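M32 carboxypeptidase (Chitinophagaceae bacterium, PDB 7A03) probably acts as a metal-dependent carboxypeptidase of the M32 family, trimming amino acids from the C-terminal ends of peptides. Local coordinates at residues A[137-140]-A[141-145]; A[364-367]-A[368-372]. All coordinates share one frame; numbering follows the deposited sequence.

Both contacts are short helical stretches of about two and a half turns, contact 1 in helix 129-150 and contact 2 in helix 358-374, and their centres lie 14 Å apart on the same side of the molecule's centre. The helices meet where helix 358-374 nears its end: L372 O packs 3.5 Å from V140 CG1 and 3.8 Å from R144 CD. Contact 1 is partly buried and far out, 24 Å from the centre of the chain; contact 2, at 19 Å, is buried. Neither includes the HExxH residues H267, E268 and H271, probably the zinc-binding motif of this metallopeptidase family, which carry no metal here. Both contacts belong to the mainly helical fold.

Contact 1 (A[137-140]-A[141-145]); sequences ARMV and ELKRK
L142 lies over one face of the R138 guanidinium, its CD1 3.6 Å from R138 NE and offset toward the rim of the group. At the edge, near the guanidinium plane, comes the E141 carboxylate, but E141 OE1 stays 4.4 Å from R138 NH1, too far for a salt bridge, so any attraction is probably weak. The R138 chain reaches its neighbour because CG is anti to the backbone N (chi1 175°) and the chain then bends at chi2 (55°), turning its end forward along the helix and over L142. Beneath these side chains runs the regular i to i+4 bonding of an alpha-helix: E141 N to A137 O, L142 N to R138 O at 3.0 Å, K143 N to M139 O and R144 N to V140 O. Methylene groups lean on the same carbonyls, with E141 CG 3.1 Å from A137 O and R144 CG 3.1 Å from V140 O. On the buried side M139 SD lies 4.2 Å from K143 CE, a loose contact alongside the lysine chain, whose NZ is taken by the carbonyl of G414 and a salt bridge to E146. Helix 129-150 thus packs against helix 103-126, where R138, M139 and L142 meet A112, T113 and E108, and against the F416 loop through M139, V140 and K143.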
ATOM      1  N   ALA A 137      13.309  16.475 -14.064  1.00 26.29           N
ATOM      2  CA  ALA A 137      14.314  17.358 -13.480  1.00 24.82           C
ATOM      3  C   ALA A 137      13.660  18.516 -12.733  1.00 24.75           C
ATOM      4  O   ALA A 137      14.074  18.860 -11.615  1.00 26.47           O
ATOM      5  CB  ALA A 137      15.227  17.892 -14.583  1.00 26.65           C
ATOM      6  N   ARG A 138      12.636  19.122 -13.340  1.00 26.57           N
ATOM      7  CA  ARG A 138      11.872  20.178 -12.673  1.00 29.51           C
ATOM      8  C   ARG A 138      11.231  19.669 -11.380  1.00 26.95           C
ATOM      9  O   ARG A 138      11.327  20.314 -10.322  1.00 29.25           O
ATOM     10  CB  ARG A 138      10.820  20.722 -13.644  1.00 31.87           C
ATOM     11  CG  ARG A 138       9.853  21.747 -13.067  1.00 31.89           C
ATOM     12  CD  ARG A 138      10.567  22.928 -12.446  1.00 34.71           C
ATOM     13  NE  ARG A 138       9.631  24.021 -12.186  1.00 37.64           N
ATOM     14  CZ  ARG A 138       9.938  25.133 -11.525  1.00 37.29           C
ATOM     15  NH1 ARG A 138      11.161  25.308 -11.046  1.00 37.89           N
ATOM     16  NH2 ARG A 138       9.016  26.068 -11.339  1.00 35.50           N
ATOM     17  N   MET A 139      10.583  18.500 -11.451  1.00 26.21           N
ATOM     18  CA  MET A 139       9.965  17.894 -10.274  1.00 24.71           C
ATOM     19  C   MET A 139      10.978  17.703  -9.152  1.00 20.88           C
ATOM     20  O   MET A 139      10.712  18.043  -7.993  1.00 24.37           O
ATOM     21  CB  MET A 139       9.342  16.549 -10.649  1.00 23.41           C
ATOM     22  CG  MET A 139       8.668  15.826  -9.478  1.00 25.17           C
ATOM     23  SD  MET A 139       7.272  16.759  -8.805  1.00 25.97           S
ATOM     24  CE  MET A 139       6.071  16.515 -10.099  1.00 24.02           C
ATOM     25  N   VAL A 140      12.153  17.159  -9.479  1.00 20.81           N
ATOM     26  CA  VAL A 140      13.163  16.885  -8.463  1.00 20.82           C
ATOM     27  C   VAL A 140      13.655  18.180  -7.821  1.00 23.80           C
ATOM     28  O   VAL A 140      13.849  18.247  -6.600  1.00 22.71           O
ATOM     29  CB  VAL A 140      14.316  16.050  -9.061  1.00 19.78           C
ATOM     30  CG1 VAL A 140      15.515  16.002  -8.110  1.00 24.05           C
ATOM     31  CG2 VAL A 140      13.831  14.646  -9.371  1.00 22.95           C
ATOM     32  N   GLU A 141      13.892  19.219  -8.636  1.00 25.81           N
ATOM     33  CA  GLU A 141      14.288  20.513  -8.083  1.00 27.28           C
ATOM     34  C   GLU A 141      13.258  21.017  -7.076  1.00 24.15           C
ATOM     35  O   GLU A 141      13.605  21.456  -5.964  1.00 23.44           O
ATOM     36  CB  GLU A 141      14.452  21.538  -9.209  1.00 36.68           C
ATOM     37  CG  GLU A 141      15.516  21.211 -10.238  1.00 41.59           C
ATOM     38  CD  GLU A 141      15.824  22.387 -11.153  1.00 48.24           C
ATOM     39  OE1 GLU A 141      15.083  23.395 -11.104  1.00 49.95           O
ATOM     40  OE2 GLU A 141      16.804  22.298 -11.926  1.00 51.29           O
ATOM     41  N   LEU A 142      11.978  20.949  -7.449  1.00 22.06           N
ATOM     42  CA  LEU A 142      10.939  21.437  -6.548  1.00 25.04           C
ATOM     43  C   LEU A 142      10.856  20.584  -5.286  1.00 26.99           C
ATOM     44  O   LEU A 142      10.612  21.103  -4.188  1.00 23.41           O
ATOM     45  CB  LEU A 142       9.599  21.530  -7.278  1.00 25.24           C
ATOM     46  CG  LEU A 142       9.529  22.677  -8.298  1.00 24.58           C
ATOM     47  CD1 LEU A 142       8.245  22.637  -9.114  1.00 26.99           C
ATOM     48  CD2 LEU A 142       9.665  24.007  -7.577  1.00 28.57           C
ATOM     49  N   LYS A 143      11.109  19.282  -5.412  1.00 23.71           N
ATOM     50  CA  LYS A 143      11.040  18.407  -4.245  1.00 26.10           C
ATOM     51  C   LYS A 143      12.162  18.716  -3.264  1.00 22.24           C
ATOM     52  O   LYS A 143      11.972  18.644  -2.044  1.00 19.86           O
ATOM     53  CB  LYS A 143      11.089  16.947  -4.693  1.00 19.93           C
ATOM     54  CG  LYS A 143       9.790  16.453  -5.275  1.00 21.67           C
ATOM     55  CD  LYS A 143       8.781  16.175  -4.162  1.00 22.72           C
ATOM     56  CE  LYS A 143       7.365  16.438  -4.605  1.00 23.41           C
ATOM     57  NZ  LYS A 143       6.457  15.957  -3.532  1.00 19.98           N
ATOM     58  N   ARG A 144      13.344  19.072  -3.776  1.00 22.79           N
ATOM     59  CA  ARG A 144      14.419  19.480  -2.875  1.00 22.89           C
ATOM     60  C   ARG A 144      14.069  20.779  -2.148  1.00 19.99           C
ATOM     61  O   ARG A 144      14.254  20.889  -0.918  1.00 21.14           O
ATOM     62  CB  ARG A 144      15.745  19.574  -3.634  1.00 23.01           C
ATOM     63  CG  ARG A 144      16.032  18.300  -4.446  1.00 26.18           C
ATOM     64  CD  ARG A 144      17.359  18.372  -5.168  1.00 25.28           C
ATOM     65  NE  ARG A 144      18.443  18.638  -4.237  1.00 23.58           N
ATOM     66  CZ  ARG A 144      19.664  19.005  -4.604  1.00 27.99           C
ATOM     67  NH1 ARG A 144      19.956  19.141  -5.889  1.00 35.15           N
ATOM     68  NH2 ARG A 144      20.588  19.228  -3.683  1.00 29.67           N
ATOM     69  N   LYS A 145      13.511  21.755  -2.884  1.00 21.06           N
ATOM     70  CA  LYS A 145      12.981  22.949  -2.216  1.00 22.58           C
ATOM     71  C   LYS A 145      11.984  22.567  -1.119  1.00 23.98           C
ATOM     72  O   LYS A 145      12.017  23.113  -0.003  1.00 22.72           O
ATOM     73  CB  LYS A 145      12.323  23.891  -3.234  1.00 23.06           C
ATOM     74  CG  LYS A 145      13.273  24.862  -3.904  1.00 37.79           C
ATOM     75  CD  LYS A 145      13.615  26.031  -2.979  1.00 45.34           C
ATOM     76  CE  LYS A 145      14.594  27.004  -3.635  1.00 47.26           C
ATOM     77  NZ  LYS A 145      14.148  27.455  -4.982  1.00 49.29           N
TER

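Contact 2 (A[364-367]-A[368-372]); sequences IRYE and IEKGL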
ATOM      1  N   ILE A 364      15.695  -0.441  -5.122  1.00 16.23           N
ATOM      2  CA  ILE A 364      16.296   0.342  -6.191  1.00 15.76           C
ATOM      3  C   ILE A 364      15.659   1.721  -6.226  1.00 16.69           C
ATOM      4  O   ILE A 364      16.361   2.744  -6.243  1.00 18.40           O
ATOM      5  CB  ILE A 364      16.182  -0.405  -7.530  1.00 15.33           C
ATOM      6  CG1 ILE A 364      17.139  -1.601  -7.523  1.00 17.18           C
ATOM      7  CG2 ILE A 364      16.485   0.546  -8.679  1.00 17.62           C
ATOM      8  CD1 ILE A 364      16.799  -2.651  -8.545  1.00 17.86           C
ATOM      9  N   ARG A 365      14.326   1.769  -6.106  1.00 16.69           N
ATOM     10  CA  ARG A 365      13.649   3.061  -6.112  1.00 15.92           C
ATOM     11  C   ARG A 365      14.086   3.884  -4.909  1.00 16.35           C
ATOM     12  O   ARG A 365      14.373   5.090  -5.030  1.00 18.30           O
ATOM     13  CB  ARG A 365      12.130   2.856  -6.155  1.00 15.82           C
ATOM     14  CG  ARG A 365      11.638   2.355  -7.524  1.00 16.69           C
ATOM     15  CD  ARG A 365      10.338   1.557  -7.400  1.00 14.72           C
ATOM     16  NE  ARG A 365       9.803   1.096  -8.684  1.00 15.80           N
ATOM     17  CZ  ARG A 365      10.351   0.135  -9.437  1.00 15.94           C
ATOM     18  NH1 ARG A 365      11.463  -0.472  -9.051  1.00 15.06           N
ATOM     19  NH2 ARG A 365       9.784  -0.235 -10.581  1.00 17.46           N
ATOM     20  N   TYR A 366      14.253   3.219  -3.760  1.00 16.78           N
ATOM     21  CA  TYR A 366      14.677   3.949  -2.577  1.00 16.79           C
ATOM     22  C   TYR A 366      16.045   4.576  -2.813  1.00 19.54           C
ATOM     23  O   TYR A 366      16.230   5.792  -2.624  1.00 17.69           O
ATOM     24  CB  TYR A 366      14.643   3.022  -1.358  1.00 15.55           C
ATOM     25  CG  TYR A 366      15.354   3.542  -0.150  1.00 14.88           C
ATOM     26  CD1 TYR A 366      14.789   4.522   0.655  1.00 15.13           C
ATOM     27  CD2 TYR A 366      16.601   3.040   0.198  1.00 15.22           C
ATOM     28  CE1 TYR A 366      15.460   5.000   1.752  1.00 14.98           C
ATOM     29  CE2 TYR A 366      17.279   3.514   1.317  1.00 16.56           C
ATOM     30  CZ  TYR A 366      16.688   4.496   2.086  1.00 16.98           C
ATOM     31  OH  TYR A 366      17.322   4.988   3.199  1.00 17.44           O
ATOM     32  N   GLU A 367      16.992   3.789  -3.339  1.00 18.93           N
ATOM     33  CA  GLU A 367      18.335   4.342  -3.466  1.00 17.69           C
ATOM     34  C   GLU A 367      18.325   5.485  -4.461  1.00 19.39           C
ATOM     35  O   GLU A 367      18.905   6.553  -4.204  1.00 23.30           O
ATOM     36  CB  GLU A 367      19.364   3.275  -3.850  1.00 18.29           C
ATOM     37  CG  GLU A 367      19.419   2.068  -2.913  1.00 22.96           C
ATOM     38  CD  GLU A 367      19.929   2.381  -1.509  1.00 25.12           C
ATOM     39  OE1 GLU A 367      20.558   3.443  -1.302  1.00 25.37           O
ATOM     40  OE2 GLU A 367      19.700   1.545  -0.605  1.00 30.78           O
ATOM     41  N   ILE A 368      17.563   5.322  -5.545  1.00 16.24           N
ATOM     42  CA  ILE A 368      17.535   6.357  -6.562  1.00 17.86           C
ATOM     43  C   ILE A 368      16.900   7.611  -5.996  1.00 22.87           C
ATOM     44  O   ILE A 368      17.449   8.715  -6.128  1.00 22.93           O
ATOM     45  CB  ILE A 368      16.822   5.844  -7.824  1.00 22.37           C
ATOM     46  CG1 ILE A 368      17.757   4.926  -8.606  1.00 20.98           C
ATOM     47  CG2 ILE A 368      16.324   7.010  -8.681  1.00 24.39           C
ATOM     48  CD1 ILE A 368      17.080   4.182  -9.711  1.00 23.74           C
ATOM     49  N   GLU A 369      15.778   7.456  -5.279  1.00 17.34           N
ATOM     50  CA  GLU A 369      15.140   8.650  -4.748  1.00 19.03           C
ATOM     51  C   GLU A 369      16.067   9.336  -3.774  1.00 21.01           C
ATOM     52  O   GLU A 369      16.216  10.570  -3.806  1.00 20.63           O
ATOM     53  CB  GLU A 369      13.803   8.326  -4.091  1.00 16.79           C
ATOM     54  CG  GLU A 369      12.704   8.097  -5.091  1.00 16.44           C
ATOM     55  CD  GLU A 369      11.378   7.838  -4.447  1.00 19.02           C
ATOM     56  OE1 GLU A 369      11.266   8.032  -3.219  1.00 19.91           O
ATOM     57  OE2 GLU A 369      10.451   7.439  -5.175  1.00 18.88           O
ATOM     58  N   LYS A 370      16.776   8.541  -2.970  1.00 19.41           N
ATOM     59  CA  LYS A 370      17.630   9.125  -1.952  1.00 23.41           C
ATOM     60  C   LYS A 370      18.736   9.930  -2.605  1.00 24.28           C
ATOM     61  O   LYS A 370      19.101  11.003  -2.109  1.00 23.17           O
ATOM     62  CB  LYS A 370      18.191   8.015  -1.060  1.00 19.75           C
ATOM     63  CG  LYS A 370      19.077   8.507   0.076  1.00 24.13           C
ATOM     64  CD  LYS A 370      19.548   7.351   0.959  1.00 28.14           C
ATOM     65  CE  LYS A 370      20.073   6.195   0.127  1.00 29.92           C
ATOM     66  NZ  LYS A 370      20.857   5.229   0.942  1.00 34.11           N
ATOM     67  N   GLY A 371      19.220   9.463  -3.763  1.00 19.90           N
ATOM     68  CA  GLY A 371      20.253  10.190  -4.472  1.00 25.22           C
ATOM     69  C   GLY A 371      19.712  11.378  -5.232  1.00 25.25           C
ATOM     70  O   GLY A 371      20.395  12.400  -5.349  1.00 27.70           O
ATOM     71  N   LEU A 372      18.486  11.271  -5.747  1.00 21.32           N
ATOM     72  CA  LEU A 372      17.910  12.404  -6.464  1.00 24.79           C
ATOM     73  C   LEU A 372      17.680  13.567  -5.516  1.00 27.73           C
ATOM     74  O   LEU A 372      17.916  14.731  -5.871  1.00 23.21           O
ATOM     75  CB  LEU A 372      16.600  11.999  -7.136  1.00 23.46           C
ATOM     76  CG  LEU A 372      16.702  11.069  -8.351  1.00 26.28           C
ATOM     77  CD1 LEU A 372      15.314  10.637  -8.795  1.00 23.11           C
ATOM     78  CD2 LEU A 372      17.449  11.728  -9.508  1.00 31.09           C
TER
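K370 and E367 form an i to i+3 salt bridge of the kind often found along one side of an alpha-helix, with K370 NZ 2.9 Å from E367 OE1. The ammonium comes to the syn side of the carboxylate, 22° out of its plane, and the two side chains run alongside each other. E367 gets there by folding at chi2 (-67°), while K370 runs straight until it bends at chi3 (47°). The lysine also crosses the Y366 side chain obliquely, its CD 3.9 Å from Y366 OH and its NZ 4.0 Å from Y366 CE2. On another flank I364 CG2 meets I368 CD1 at 3.8 Å, the two isoleucines side by side and pointing the same way. Backbone bonds set this spacing, among them I368 N to I364 O and E369 N to R365 O, with K370 N 2.8 Å from Y366 O; G371 N to E367 O is longer, at 3.0 Å. In the second shell D174 OD1 is hydrogen-bonded to Y366 OH and also pairs with K370 NZ, so the ammonium is shared between two carboxylates, which would probably favour its charged form. R365 is held by D408, and E369 by Y157, W411 and the backbone N of G417. Helix 358-374 thus touches two others: Y366 and K370 lie against helix 170-192, where the tyrosine ring stacks with F177, and I364, R365 and E367 rest on helix 382-394 at W386, Y389 and Y390.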